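Local coordinates for citrate lyase subunit beta-like protein (Mycobacterium tuberculosis H37Rv, PDB 6CHU) that is a magnesium-dependent lyase of the HpcH/HpaI aldolase family, a bifunctional enzyme of itaconate dissimilation and leucine catabolism, at residues 16-20 and 213-219; 21-25 and 42-47; 59-64 and 87-93; 113-119 and 136-142; 128-134 and 177-183. One frame throughout, in Å; residues are numbered along the deposited sequence.

Contact 1: residues 16-20 and 213-219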
# COMPACT_ATOMS: atom_id res chain seq x y z
N PRO A 16 -19.71 15.10 9.60
CA PRO A 16 -19.09 14.15 8.66
C PRO A 16 -19.97 13.74 7.49
O PRO A 16 -19.50 12.98 6.64
CB PRO A 16 -18.81 12.94 9.57
CG PRO A 16 -19.97 12.96 10.54
CD PRO A 16 -20.31 14.42 10.76
N GLY A 17 -21.21 14.20 7.42
CA GLY A 17 -22.11 13.72 6.39
C GLY A 17 -22.19 14.66 5.21
O GLY A 17 -22.89 15.67 5.26
N TRP A 18 -21.46 14.33 4.15
CA TRP A 18 -21.45 15.11 2.93
C TRP A 18 -22.32 14.42 1.88
O TRP A 18 -22.38 13.19 1.82
CB TRP A 18 -20.03 15.26 2.39
CG TRP A 18 -19.15 16.14 3.23
CD1 TRP A 18 -19.19 16.30 4.59
CD2 TRP A 18 -18.07 16.95 2.76
NE1 TRP A 18 -18.19 17.18 4.99
CE2 TRP A 18 -17.51 17.60 3.87
CE3 TRP A 18 -17.55 17.20 1.49
CZ2 TRP A 18 -16.43 18.48 3.76
CZ3 TRP A 18 -16.48 18.09 1.38
CH2 TRP A 18 -15.93 18.71 2.50
N LEU A 19 -22.99 15.21 1.06
CA LEU A 19 -24.02 14.68 0.16
C LEU A 19 -23.87 15.28 -1.22
O LEU A 19 -23.96 16.50 -1.38
CB LEU A 19 -25.41 14.95 0.73
CG LEU A 19 -26.60 14.60 -0.16
CD1 LEU A 19 -26.58 13.11 -0.50
CD2 LEU A 19 -27.90 14.97 0.51
N PHE A 20 -23.65 14.43 -2.23
CA PHE A 20 -23.74 14.86 -3.61
C PHE A 20 -25.17 15.25 -3.96
O PHE A 20 -26.12 14.55 -3.63
CB PHE A 20 -23.29 13.75 -4.57
CG PHE A 20 -21.81 13.64 -4.76
CD1 PHE A 20 -21.11 14.59 -5.50
CD2 PHE A 20 -21.12 12.56 -4.23
CE1 PHE A 20 -19.73 14.47 -5.68
CE2 PHE A 20 -19.76 12.43 -4.40
CZ PHE A 20 -19.05 13.39 -5.13
N VAL A 213 -14.80 12.34 7.02
CA VAL A 213 -16.05 12.48 6.28
C VAL A 213 -16.33 11.15 5.57
O VAL A 213 -15.42 10.51 5.05
CB VAL A 213 -15.96 13.62 5.23
CG1 VAL A 213 -17.15 13.56 4.26
CG2 VAL A 213 -15.85 14.99 5.91
N THR A 214 -17.61 10.75 5.53
CA THR A 214 -18.07 9.78 4.55
C THR A 214 -19.01 10.50 3.59
O THR A 214 -20.00 11.09 4.03
CB THR A 214 -18.78 8.60 5.21
OG1 THR A 214 -17.80 7.76 5.84
CG2 THR A 214 -19.54 7.77 4.17
N VAL A 215 -18.70 10.46 2.30
CA VAL A 215 -19.53 11.13 1.31
C VAL A 215 -20.67 10.20 0.91
O VAL A 215 -20.49 8.98 0.79
CB VAL A 215 -18.69 11.57 0.10
CG1 VAL A 215 -19.56 12.32 -0.90
CG2 VAL A 215 -17.54 12.47 0.58
N CYS A 216 -21.85 10.78 0.75
CA CYS A 216 -23.08 10.05 0.46
C CYS A 216 -23.67 10.49 -0.88
O CYS A 216 -23.45 11.62 -1.33
CB CYS A 216 -24.13 10.29 1.54
SG CYS A 216 -23.58 9.83 3.18
N ILE A 217 -24.43 9.59 -1.50
CA ILE A 217 -25.13 9.90 -2.74
C ILE A 217 -26.64 9.90 -2.57
O ILE A 217 -27.37 10.18 -3.54
CB ILE A 217 -24.71 8.94 -3.88
CG1 ILE A 217 -24.58 7.53 -3.33
CG2 ILE A 217 -23.36 9.36 -4.47
CD1 ILE A 217 -25.59 6.63 -3.84
N HIS A 218 -27.14 9.64 -1.36
CA HIS A 218 -28.57 9.71 -1.10
C HIS A 218 -28.77 10.24 0.32
O HIS A 218 -28.03 9.85 1.23
CB HIS A 218 -29.24 8.34 -1.25
CG HIS A 218 -30.74 8.39 -1.27
ND1 HIS A 218 -31.50 8.36 -0.12
CD2 HIS A 218 -31.61 8.44 -2.30
CE1 HIS A 218 -32.78 8.40 -0.45
NE2 HIS A 218 -32.88 8.45 -1.76
N PRO A 219 -29.74 11.13 0.54
CA PRO A 219 -29.88 11.74 1.87
C PRO A 219 -30.19 10.75 2.98
O PRO A 219 -29.86 11.03 4.14
CB PRO A 219 -31.02 12.75 1.68
CG PRO A 219 -31.79 12.26 0.50
CD PRO A 219 -30.77 11.62 -0.40
O HOH W 1 -26.62 12.20 -5.32

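Contact 2: residues 21-25 and 42-47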
# COMPACT_ATOMS: atom_id res chain seq x y z
N CYS A 21 -25.31 16.38 -4.66
CA CYS A 21 -26.57 16.78 -5.27
C CYS A 21 -26.26 17.22 -6.70
O CYS A 21 -25.50 18.19 -6.89
CB CYS A 21 -27.24 17.91 -4.48
SG CYS A 21 -28.83 18.47 -5.12
N PRO A 22 -26.79 16.54 -7.71
CA PRO A 22 -26.58 17.00 -9.10
C PRO A 22 -27.04 18.44 -9.27
O PRO A 22 -28.16 18.80 -8.89
CB PRO A 22 -27.43 16.03 -9.93
CG PRO A 22 -27.66 14.85 -9.05
CD PRO A 22 -27.67 15.36 -7.64
N ALA A 23 -26.18 19.26 -9.87
CA ALA A 23 -26.46 20.69 -9.98
C ALA A 23 -27.54 21.02 -11.01
O ALA A 23 -27.95 22.18 -11.07
CB ALA A 23 -25.18 21.47 -10.31
N ASP A 24 -27.99 20.07 -11.82
CA ASP A 24 -29.12 20.33 -12.71
C ASP A 24 -30.46 20.05 -12.04
O ASP A 24 -31.49 20.05 -12.72
CB ASP A 24 -29.00 19.52 -14.01
CG ASP A 24 -29.18 18.03 -13.80
OD1 ASP A 24 -28.89 17.53 -12.70
OD2 ASP A 24 -29.60 17.35 -14.76
N ARG A 25 -30.47 19.86 -10.73
CA ARG A 25 -31.71 19.70 -9.96
C ARG A 25 -31.79 20.77 -8.87
O ARG A 25 -31.78 20.46 -7.67
CB ARG A 25 -31.78 18.30 -9.36
CG ARG A 25 -31.80 17.19 -10.41
CD ARG A 25 -31.70 15.80 -9.78
NE ARG A 25 -32.74 15.59 -8.76
CZ ARG A 25 -33.99 15.22 -9.03
NH1 ARG A 25 -34.37 15.02 -10.28
NH2 ARG A 25 -34.85 15.05 -8.04
N ASP A 42 -22.84 19.11 -7.90
CA ASP A 42 -22.07 18.28 -8.81
C ASP A 42 -22.27 18.76 -10.25
O ASP A 42 -23.40 18.77 -10.75
CB ASP A 42 -22.48 16.82 -8.68
CG ASP A 42 -21.53 15.89 -9.37
OD1 ASP A 42 -20.42 16.34 -9.77
OD2 ASP A 42 -21.88 14.69 -9.51
N LEU A 43 -21.17 19.13 -10.90
CA LEU A 43 -21.16 19.39 -12.33
C LEU A 43 -20.57 18.23 -13.13
O LEU A 43 -20.60 18.26 -14.37
CB LEU A 43 -20.36 20.66 -12.64
CG LEU A 43 -20.80 21.95 -11.94
CD1 LEU A 43 -19.74 23.04 -12.19
CD2 LEU A 43 -22.17 22.40 -12.44
N GLU A 44 -20.05 17.19 -12.46
CA GLU A 44 -19.43 16.09 -13.17
C GLU A 44 -20.39 14.90 -13.31
O GLU A 44 -21.47 15.05 -13.89
CB GLU A 44 -18.11 15.67 -12.50
CG GLU A 44 -17.17 14.88 -13.44
CD GLU A 44 -16.60 13.61 -12.83
OE1 GLU A 44 -17.17 13.08 -11.85
OE2 GLU A 44 -15.55 13.13 -13.34
N ASP A 45 -20.02 13.72 -12.80
CA ASP A 45 -20.70 12.51 -13.23
C ASP A 45 -22.17 12.46 -12.81
O ASP A 45 -22.94 11.72 -13.43
CB ASP A 45 -19.96 11.27 -12.71
CG ASP A 45 -18.78 10.93 -13.57
OD1 ASP A 45 -18.62 11.60 -14.63
OD2 ASP A 45 -18.00 10.03 -13.20
N GLY A 46 -22.58 13.24 -11.82
CA GLY A 46 -23.99 13.26 -11.47
C GLY A 46 -24.89 13.94 -12.49
O GLY A 46 -26.12 13.82 -12.37
N VAL A 47 -24.33 14.64 -13.48
CA VAL A 47 -25.11 15.40 -14.45
C VAL A 47 -24.76 14.92 -15.85
O VAL A 47 -23.58 14.87 -16.22
CB VAL A 47 -24.84 16.92 -14.34
CG1 VAL A 47 -25.58 17.69 -15.44
CG2 VAL A 47 -25.24 17.42 -12.95
O HOH W 2 -29.00 14.88 -12.77

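Contact 3: residues 59-64 and 87-93. With EDO (1,2-ethanediol), chain G.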
# COMPACT_ATOMS: atom_id res chain seq x y z
N LEU A 59 -26.37 26.57 -10.87
CA LEU A 59 -25.33 26.90 -9.91
C LEU A 59 -25.33 28.39 -9.60
O LEU A 59 -25.21 28.79 -8.44
CB LEU A 59 -23.97 26.46 -10.45
CG LEU A 59 -22.82 26.49 -9.45
CD1 LEU A 59 -22.98 25.34 -8.47
CD2 LEU A 59 -21.48 26.43 -10.17
N ARG A 60 -25.45 29.22 -10.64
CA ARG A 60 -25.50 30.67 -10.44
C ARG A 60 -26.83 31.10 -9.82
O ARG A 60 -26.86 32.02 -8.99
CB ARG A 60 -25.30 31.39 -11.77
CG ARG A 60 -24.03 31.03 -12.53
CD ARG A 60 -23.94 31.91 -13.78
NE ARG A 60 -22.95 31.43 -14.75
CZ ARG A 60 -23.23 30.60 -15.75
NH1 ARG A 60 -24.47 30.16 -15.93
NH2 ARG A 60 -22.27 30.21 -16.58
N ASP A 61 -27.93 30.48 -10.23
CA ASP A 61 -29.26 31.02 -9.94
C ASP A 61 -29.81 30.62 -8.58
O ASP A 61 -30.64 31.35 -8.03
CB ASP A 61 -30.26 30.58 -11.02
CG ASP A 61 -29.95 31.16 -12.38
OD1 ASP A 61 -29.25 32.19 -12.45
OD2 ASP A 61 -30.42 30.60 -13.39
N THR A 62 -29.37 29.50 -8.02
CA THR A 62 -29.95 28.94 -6.79
C THR A 62 -28.82 28.72 -5.80
O THR A 62 -28.31 27.60 -5.65
CB THR A 62 -30.71 27.65 -7.09
OG1 THR A 62 -31.70 27.91 -8.10
CG2 THR A 62 -31.41 27.13 -5.85
N PRO A 63 -28.40 29.77 -5.10
CA PRO A 63 -27.23 29.65 -4.22
C PRO A 63 -27.54 28.93 -2.92
O PRO A 63 -28.64 29.01 -2.36
CB PRO A 63 -26.84 31.11 -3.96
CG PRO A 63 -28.12 31.86 -4.11
CD PRO A 63 -28.91 31.15 -5.16
N LEU A 64 -26.53 28.20 -2.44
CA LEU A 64 -26.52 27.60 -1.11
C LEU A 64 -25.45 28.29 -0.27
O LEU A 64 -24.67 29.11 -0.77
CB LEU A 64 -26.25 26.09 -1.20
CG LEU A 64 -27.35 25.18 -1.76
CD1 LEU A 64 -26.92 23.72 -1.68
CD2 LEU A 64 -28.66 25.41 -1.00
N ALA A 87 -18.53 29.52 -14.95
CA ALA A 87 -19.78 29.62 -14.21
C ALA A 87 -19.54 29.94 -12.75
O ALA A 87 -20.29 30.72 -12.14
CB ALA A 87 -20.59 28.33 -14.36
N LEU A 88 -18.49 29.35 -12.16
CA LEU A 88 -18.19 29.57 -10.75
C LEU A 88 -17.82 31.01 -10.45
O LEU A 88 -17.97 31.46 -9.31
CB LEU A 88 -17.04 28.67 -10.33
CG LEU A 88 -17.44 27.27 -9.91
CD1 LEU A 88 -16.21 26.38 -9.83
CD2 LEU A 88 -18.17 27.34 -8.57
N ALA A 89 -17.32 31.73 -11.45
CA ALA A 89 -16.89 33.11 -11.25
C ALA A 89 -18.00 33.97 -10.65
O ALA A 89 -17.73 34.84 -9.81
CB ALA A 89 -16.43 33.71 -12.58
N GLY A 90 -19.24 33.74 -11.07
CA GLY A 90 -20.35 34.53 -10.58
C GLY A 90 -21.07 33.91 -9.40
O GLY A 90 -22.27 34.12 -9.22
N THR A 91 -20.35 33.13 -8.60
CA THR A 91 -20.87 32.54 -7.37
C THR A 91 -19.98 32.94 -6.20
O THR A 91 -18.91 33.53 -6.37
CB THR A 91 -20.92 31.00 -7.45
OG1 THR A 91 -19.58 30.48 -7.41
CG2 THR A 91 -21.61 30.54 -8.72
N ALA A 92 -20.43 32.58 -5.00
CA ALA A 92 -19.66 32.86 -3.80
C ALA A 92 -18.89 31.63 -3.32
O ALA A 92 -18.32 31.67 -2.23
CB ALA A 92 -20.57 33.37 -2.69
N TYR A 93 -18.88 30.56 -4.10
CA TYR A 93 -18.19 29.35 -3.68
C TYR A 93 -16.69 29.53 -3.79
O TYR A 93 -16.19 30.23 -4.68
CB TYR A 93 -18.65 28.15 -4.51
CG TYR A 93 -20.15 27.96 -4.43
CD1 TYR A 93 -20.78 27.77 -3.20
CD2 TYR A 93 -20.95 28.01 -5.57
CE1 TYR A 93 -22.15 27.61 -3.12
CE2 TYR A 93 -22.33 27.85 -5.49
CZ TYR A 93 -22.92 27.66 -4.26
OH TYR A 93 -24.29 27.50 -4.17
C1 EDO G . -15.32 32.30 -7.75
O1 EDO G . -16.21 32.26 -6.63
C2 EDO G . -14.86 30.88 -8.07
O2 EDO G . -13.76 30.94 -8.98
O HOH W 3 -25.77 27.09 -6.31

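Contact 4: residues 113-119 and 136-142. With EDO (1,2-ethanediol), chain G.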
# COMPACT_ATOMS: atom_id res chain seq x y z
N ARG A 113 -8.48 28.87 -5.71
CA ARG A 113 -9.54 28.11 -5.06
C ARG A 113 -8.95 27.07 -4.10
O ARG A 113 -7.81 26.62 -4.26
CB ARG A 113 -10.42 27.41 -6.10
CG ARG A 113 -11.06 28.38 -7.09
CD ARG A 113 -11.57 27.67 -8.35
NE ARG A 113 -11.88 28.63 -9.41
CZ ARG A 113 -11.01 29.01 -10.34
NH1 ARG A 113 -9.78 28.51 -10.35
NH2 ARG A 113 -11.36 29.88 -11.27
N ASP A 114 -9.73 26.72 -3.08
CA ASP A 114 -9.44 25.55 -2.26
C ASP A 114 -9.91 24.30 -3.00
O ASP A 114 -10.95 24.32 -3.66
CB ASP A 114 -10.13 25.63 -0.89
CG ASP A 114 -9.45 26.63 0.06
OD1 ASP A 114 -8.36 27.17 -0.26
OD2 ASP A 114 -10.02 26.87 1.15
N VAL A 115 -9.14 23.21 -2.90
CA VAL A 115 -9.37 22.03 -3.72
C VAL A 115 -9.49 20.79 -2.85
O VAL A 115 -8.61 20.52 -2.02
CB VAL A 115 -8.26 21.84 -4.76
CG1 VAL A 115 -8.52 20.58 -5.62
CG2 VAL A 115 -8.15 23.08 -5.65
N ILE A 116 -10.55 20.02 -3.05
CA ILE A 116 -10.64 18.64 -2.57
C ILE A 116 -10.33 17.75 -3.76
O ILE A 116 -11.09 17.71 -4.73
CB ILE A 116 -12.02 18.34 -1.98
CG1 ILE A 116 -12.27 19.30 -0.81
CG2 ILE A 116 -12.11 16.87 -1.51
CD1 ILE A 116 -13.66 19.25 -0.23
N ALA A 117 -9.20 17.05 -3.71
CA ALA A 117 -8.77 16.20 -4.81
C ALA A 117 -9.41 14.83 -4.65
O ALA A 117 -9.26 14.18 -3.60
CB ALA A 117 -7.24 16.08 -4.83
N LEU A 118 -10.15 14.41 -5.67
CA LEU A 118 -10.82 13.11 -5.68
C LEU A 118 -9.95 12.19 -6.53
O LEU A 118 -9.93 12.29 -7.77
CB LEU A 118 -12.24 13.24 -6.21
CG LEU A 118 -12.98 11.96 -6.62
CD1 LEU A 118 -13.02 10.95 -5.47
CD2 LEU A 118 -14.41 12.31 -7.07
N VAL A 119 -9.21 11.31 -5.86
CA VAL A 119 -8.34 10.34 -6.52
C VAL A 119 -9.16 9.10 -6.86
O VAL A 119 -9.73 8.46 -5.97
CB VAL A 119 -7.14 9.99 -5.63
CG1 VAL A 119 -6.35 8.81 -6.21
CG2 VAL A 119 -6.22 11.22 -5.48
N PRO A 136 -3.02 24.36 -2.89
CA PRO A 136 -4.48 24.54 -2.81
C PRO A 136 -5.23 23.42 -2.10
O PRO A 136 -6.40 23.61 -1.77
CB PRO A 136 -4.91 24.63 -4.28
CG PRO A 136 -3.66 25.05 -5.01
CD PRO A 136 -2.59 24.27 -4.30
N THR A 137 -4.61 22.26 -1.88
CA THR A 137 -5.36 21.10 -1.40
C THR A 137 -5.81 21.31 0.04
O THR A 137 -5.02 21.68 0.90
CB THR A 137 -4.51 19.84 -1.51
OG1 THR A 137 -4.15 19.61 -2.88
CG2 THR A 137 -5.28 18.61 -0.97
N VAL A 138 -7.11 21.10 0.28
CA VAL A 138 -7.63 21.08 1.64
C VAL A 138 -8.21 19.72 2.02
O VAL A 138 -8.50 19.50 3.21
CB VAL A 138 -8.68 22.19 1.87
CG1 VAL A 138 -8.06 23.57 1.66
CG2 VAL A 138 -9.92 21.99 0.98
N GLY A 139 -8.37 18.81 1.07
CA GLY A 139 -8.88 17.48 1.37
C GLY A 139 -8.55 16.50 0.27
O GLY A 139 -8.29 16.89 -0.87
N MET A 140 -8.55 15.21 0.64
CA MET A 140 -8.39 14.12 -0.31
C MET A 140 -9.59 13.19 -0.17
O MET A 140 -9.97 12.83 0.95
CB MET A 140 -7.11 13.31 -0.05
CG MET A 140 -5.81 14.11 -0.03
SD MET A 140 -5.32 14.56 -1.71
CE MET A 140 -4.82 12.97 -2.36
N MET A 141 -10.15 12.81 -1.31
CA MET A 141 -11.20 11.80 -1.39
C MET A 141 -10.72 10.70 -2.33
O MET A 141 -9.81 10.90 -3.14
CB MET A 141 -12.51 12.43 -1.91
CG MET A 141 -13.73 11.52 -1.84
SD MET A 141 -15.14 12.42 -2.53
CE MET A 141 -16.28 11.05 -2.69
N TRP A 142 -11.34 9.53 -2.24
CA TRP A 142 -11.07 8.50 -3.23
C TRP A 142 -12.39 7.99 -3.79
O TRP A 142 -13.46 8.18 -3.21
CB TRP A 142 -10.22 7.36 -2.65
CG TRP A 142 -10.95 6.46 -1.70
CD1 TRP A 142 -11.38 6.76 -0.44
CD2 TRP A 142 -11.33 5.11 -1.95
NE1 TRP A 142 -12.01 5.67 0.12
CE2 TRP A 142 -11.99 4.64 -0.79
CE3 TRP A 142 -11.17 4.24 -3.04
CZ2 TRP A 142 -12.51 3.35 -0.69
CZ3 TRP A 142 -11.67 2.95 -2.94
CH2 TRP A 142 -12.33 2.52 -1.77
C1 EDO G . -15.32 32.30 -7.75
O1 EDO G . -16.21 32.26 -6.63
C2 EDO G . -14.86 30.88 -8.07
O2 EDO G . -13.76 30.94 -8.98

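Contact 5: residues 128-134 and 177-183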
# COMPACT_ATOMS: atom_id res chain seq x y z
N ALA A 128 -0.47 10.36 -5.03
CA ALA A 128 -1.34 10.88 -3.97
C ALA A 128 -0.60 11.85 -3.05
O ALA A 128 -1.18 12.86 -2.63
CB ALA A 128 -1.94 9.71 -3.17
N ALA A 129 0.65 11.55 -2.68
CA ALA A 129 1.37 12.44 -1.78
C ALA A 129 1.63 13.80 -2.42
O ALA A 129 1.51 14.85 -1.76
CB ALA A 129 2.70 11.80 -1.35
N GLU A 130 2.00 13.81 -3.70
CA GLU A 130 2.24 15.08 -4.38
C GLU A 130 0.95 15.89 -4.51
O GLU A 130 0.95 17.12 -4.39
CB GLU A 130 2.85 14.82 -5.76
CG GLU A 130 4.28 14.22 -5.72
CD GLU A 130 4.39 12.82 -5.07
OE1 GLU A 130 3.42 12.01 -5.09
OE2 GLU A 130 5.49 12.53 -4.54
N ILE A 131 -0.17 15.21 -4.75
CA ILE A 131 -1.46 15.88 -4.83
C ILE A 131 -1.85 16.47 -3.48
O ILE A 131 -2.28 17.63 -3.37
CB ILE A 131 -2.52 14.89 -5.35
CG1 ILE A 131 -2.20 14.52 -6.80
CG2 ILE A 131 -3.90 15.47 -5.25
CD1 ILE A 131 -3.04 13.33 -7.33
N ALA A 132 -1.70 15.68 -2.41
CA ALA A 132 -2.05 16.16 -1.08
C ALA A 132 -1.19 17.34 -0.63
O ALA A 132 -1.67 18.23 0.08
CB ALA A 132 -1.95 15.02 -0.06
N ALA A 133 0.09 17.35 -1.02
CA ALA A 133 1.00 18.40 -0.59
C ALA A 133 0.81 19.71 -1.35
O ALA A 133 1.32 20.75 -0.92
CB ALA A 133 2.44 17.92 -0.74
N ALA A 134 0.10 19.68 -2.48
CA ALA A 134 -0.09 20.88 -3.29
C ALA A 134 -0.75 21.98 -2.47
O ALA A 134 -1.67 21.72 -1.69
CB ALA A 134 -0.94 20.55 -4.52
N ALA A 177 -2.00 9.98 2.82
CA ALA A 177 -1.53 11.18 2.14
C ALA A 177 -2.23 12.42 2.67
O ALA A 177 -1.59 13.45 2.92
CB ALA A 177 -1.73 11.05 0.63
N ALA A 178 -3.55 12.35 2.86
CA ALA A 178 -4.28 13.48 3.42
C ALA A 178 -3.75 13.85 4.80
O ALA A 178 -3.43 15.01 5.07
CB ALA A 178 -5.78 13.15 3.50
N SER A 179 -3.63 12.86 5.68
CA SER A 179 -3.24 13.15 7.05
C SER A 179 -1.79 13.60 7.15
O SER A 179 -1.46 14.41 8.03
CB SER A 179 -3.49 11.92 7.93
OG SER A 179 -3.27 12.22 9.29
N ALA A 180 -0.92 13.13 6.25
CA ALA A 180 0.48 13.54 6.28
C ALA A 180 0.63 15.03 6.01
O ALA A 180 1.64 15.63 6.42
CB ALA A 180 1.28 12.77 5.23
N PHE A 181 -0.32 15.64 5.30
CA PHE A 181 -0.23 17.05 4.96
C PHE A 181 -1.36 17.87 5.57
O PHE A 181 -1.62 19.00 5.14
CB PHE A 181 -0.16 17.19 3.44
CG PHE A 181 1.09 16.60 2.87
CD1 PHE A 181 2.30 17.29 2.97
CD2 PHE A 181 1.09 15.32 2.32
CE1 PHE A 181 3.48 16.73 2.50
CE2 PHE A 181 2.26 14.76 1.84
CZ PHE A 181 3.45 15.46 1.92
N GLY A 182 -2.00 17.34 6.61
CA GLY A 182 -3.00 18.08 7.35
C GLY A 182 -4.30 18.31 6.60
O GLY A 182 -5.02 19.27 6.92
N ARG A 183 -4.62 17.47 5.63
CA ARG A 183 -5.82 17.65 4.83
C ARG A 183 -6.97 16.84 5.40
O ARG A 183 -6.77 15.85 6.12
CB ARG A 183 -5.59 17.24 3.37
CG ARG A 183 -4.24 17.70 2.78
CD ARG A 183 -4.02 19.21 2.90
NE ARG A 183 -2.95 19.65 2.02
CZ ARG A 183 -2.35 20.84 2.11
NH1 ARG A 183 -2.71 21.69 3.06
NH2 ARG A 183 -1.39 21.17 1.25

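Contact 1: residues 16-20 and 213-219
Pro-16 starts the pairing: its carbonyl O takes the N-H of Thr-214 at 3.1 Å, the first hydrogen bond of a parallel ladder that matches Gly-17, Trp-18 and Leu-19 with Thr-214, Val-215 and Cys-216. At Trp-18 the side chain turns inward. CG lies beside its own backbone N (chi1 -69°), which swings the indole across Val-213; CG1 of Val-213 sits over one face, 3.5 Å from the centroid of the five-membered ring, a CH-pi contact. Trp-18 O also accepts from Cys-216 N, a short bond of 2.7 Å. Leu-19 goes to the other face of the sheet with Cys-216, its CD1 3.6 Å from His-218 N and its CD2 on the ring of Pro-219. Phe-20 N then gives a straight bond to Cys-216 O (3.0 Å, 164°), while its ring slants against Val-215, CE2 to CG1 3.5 Å. One water joins the carbonyls of Phe-20 and Ile-217. This seam closes the TIM barrel, strand 17-22 to strand 213-216. Inside, Trp-18 and Val-215 meet Ile-40 of strand 38-42 and Leu-186 of strand 184-187, and Phe-20 approaches the substrate-binding Arg-72; outside, helix 221-228 covers Thr-214 and Cys-216.

Contact 2: residues 21-25 and 42-47
Asp-24 and Val-47 reach for each other from opposite directions, the carboxylate against both methyls, with OD1 of Asp-24 3.7 Å from CG2 of Val-47. Asp-24 can do this because its CG stands between the backbone N and the carbonyl carbon (chi1 69°); OD1 then takes a bond from a water that also donates to Gly-46 O, tying the two loops together. Beside it the ring of Pro-22 leans on the same glycine, CB to Gly-46 O 3.5 Å, and the methyl of Ala-23 meets CD2 of Leu-43 at 3.8 Å. The backbones are joined by one parallel bridge, Pro-22 with Asp-42: Asp-42 N donates to Cys-21 O, and Ala-23 N to Asp-42 O, each at 3.0 Å. The Asp-42 carboxylate turns back on its own loop. OD1 accepts Glu-44 N (2.8 Å) in an Asx turn and OD2 accepts Gly-46 N, both donors standing above the carboxylate plane. OD1 also forms a salt bridge with the substrate-binding Arg-72, so the turn probably helps hold the carboxylate it meets. The contact ties together the C-terminal ends of strands 17-22 and 38-42, with Ala-55 of helix 52-61 packed against Ala-23, Leu-43 and Val-47.

Contact 3: residues 59-64 and 87-93
Leu-59 and Tyr-93 cross slantwise, CD1 of the leucine 4.0 Å from CE2 of the ring, while the other leucine branch, CD2, meets CD2 of Leu-88 at 3.8 Å. The tyrosine hydroxyl does the polar work. It accepts the N-H of Leu-64 in a nearly straight bond (2.9 Å, 171°) and gives its own proton to a water 2.6 Å from OH, which lies in the plane of the ring at its edge. That water donates in turn to Leu-59 O and Thr-62 O, so carbonyls at the helix end and the loop behind it are tied to one phenol. Arg-60, extended from CG to NE, runs past the end of the other helix and lays a guanidinium face on Ala-87, NH2 to CB 3.4 Å. The contact joins the C-terminal ends of helices 52-61 and 79-89, neighbours on the outside of the barrel; Leu-59, Leu-64, Leu-88 and Tyr-93 pack inward on strands 38-42 and 69-72.

Contact 4: residues 113-119 and 136-142
Above one face of the Asp-114 carboxylate sits a methyl of Val-138, CG1 to CG 3.7 Å, the two side chains crossing at about a right angle; OD2 is bonded to His-8 N. The Arg-113 guanidinium gives NE to O2 of a 1,2-ethanediol (3.0 Å), met obliquely and probably from the crystallisation liquor. At the far end Trp-142 touches the partner strand with CB, 3.5 Å from Val-119 O. Its CG stands between backbone N and carbonyl carbon (chi1 73°), and the indole, directed to the outer face, gives NE1 to Asp-187 and meets Tyr-163 edge-to-face. Between these ends runs a parallel ladder with a beta bulge: Val-115 pairs with Thr-137, but Ile-116 pairs with Gly-139, Val-138 being the extra residue. Val-138 N still reaches Val-115 O at 2.8 Å, and beyond the bulge Met-141 N to Ala-117 O is nearly linear (2.8 Å, 174°). Ile-116 fits over the bare Gly-139 and touches Val-138, CG1 to CG2 4.0 Å. Leu-118 sets CD1 against CG of Met-141 (3.7 Å). Met-140, bent at chi2 and chi3, brings CE within 3.8 Å of Val-119 CG2. Ile-116, Leu-118 and Met-141 face the barrel interior, Leu-118 close to Arg-72 and Glu-120 of the substrate site. On the outer face, helices 128-133 and 165-180 cover Ala-117, Val-119 and Met-140, and strand 95-98 hydrogen-bonds the other edge of strand 114-119.

Contact 5: residues 128-134 and 177-183
Ala-129 and Ala-177 bring the two helix backbones to 5.0 Å between CA atoms, a close approach where both residues are alanines. Ala-132 CB fits between the helices, 3.4 Å from Ala-177 O, and Ala-128 meets Ala-177 methyl to methyl at 4.0 Å. Further on, Ala-133 sets its CB over the centre of the Phe-181 ring, 3.7 Å from the centroid, a CH-pi contact. The polar link is Arg-183, whose chain bends at chi2 (-55°) to bring NE onto Ala-132 O. The bond is short and straight (2.7 Å, 163°) and lies in the guanidinium plane; NH2 adds a weak one to the same oxygen. A carbonyl at the end of helix 128-133 is thereby satisfied. Arg-123 of the third subunit packs on Phe-181 and bonds Ala-180 O, placing the contact at the trimer interface. Helix 165-180 ends in a Schellman motif, Arg-183 N to Ala-178 O with Gly-182 as C-prime, which brings Arg-183 round to helix 128-133. The two helices are neighbours in the TIM barrel's outer layer.

In the fold
Contacts 1 and 4 are seams of the barrel wall, strand 17-22 on 213-216 and 114-119 on 137-142, and they meet in the core, where Trp-18 packs on Ile-116 and Val-215 on Met-141. Contact 2 continues strand 17-22 from contact 1 into the loops beside the substrate site, where carboxylates and turns replace the regular ladder. Contacts 3 and 5 lie in the outer shell of helices: the first is partly solvent-facing, with a water held by a phenol, the second abuts another subunit and relies on alanines and one arginine. Contact 5 packs directly behind contact 4, where Thr-137 OG1 meets Ile-131 O.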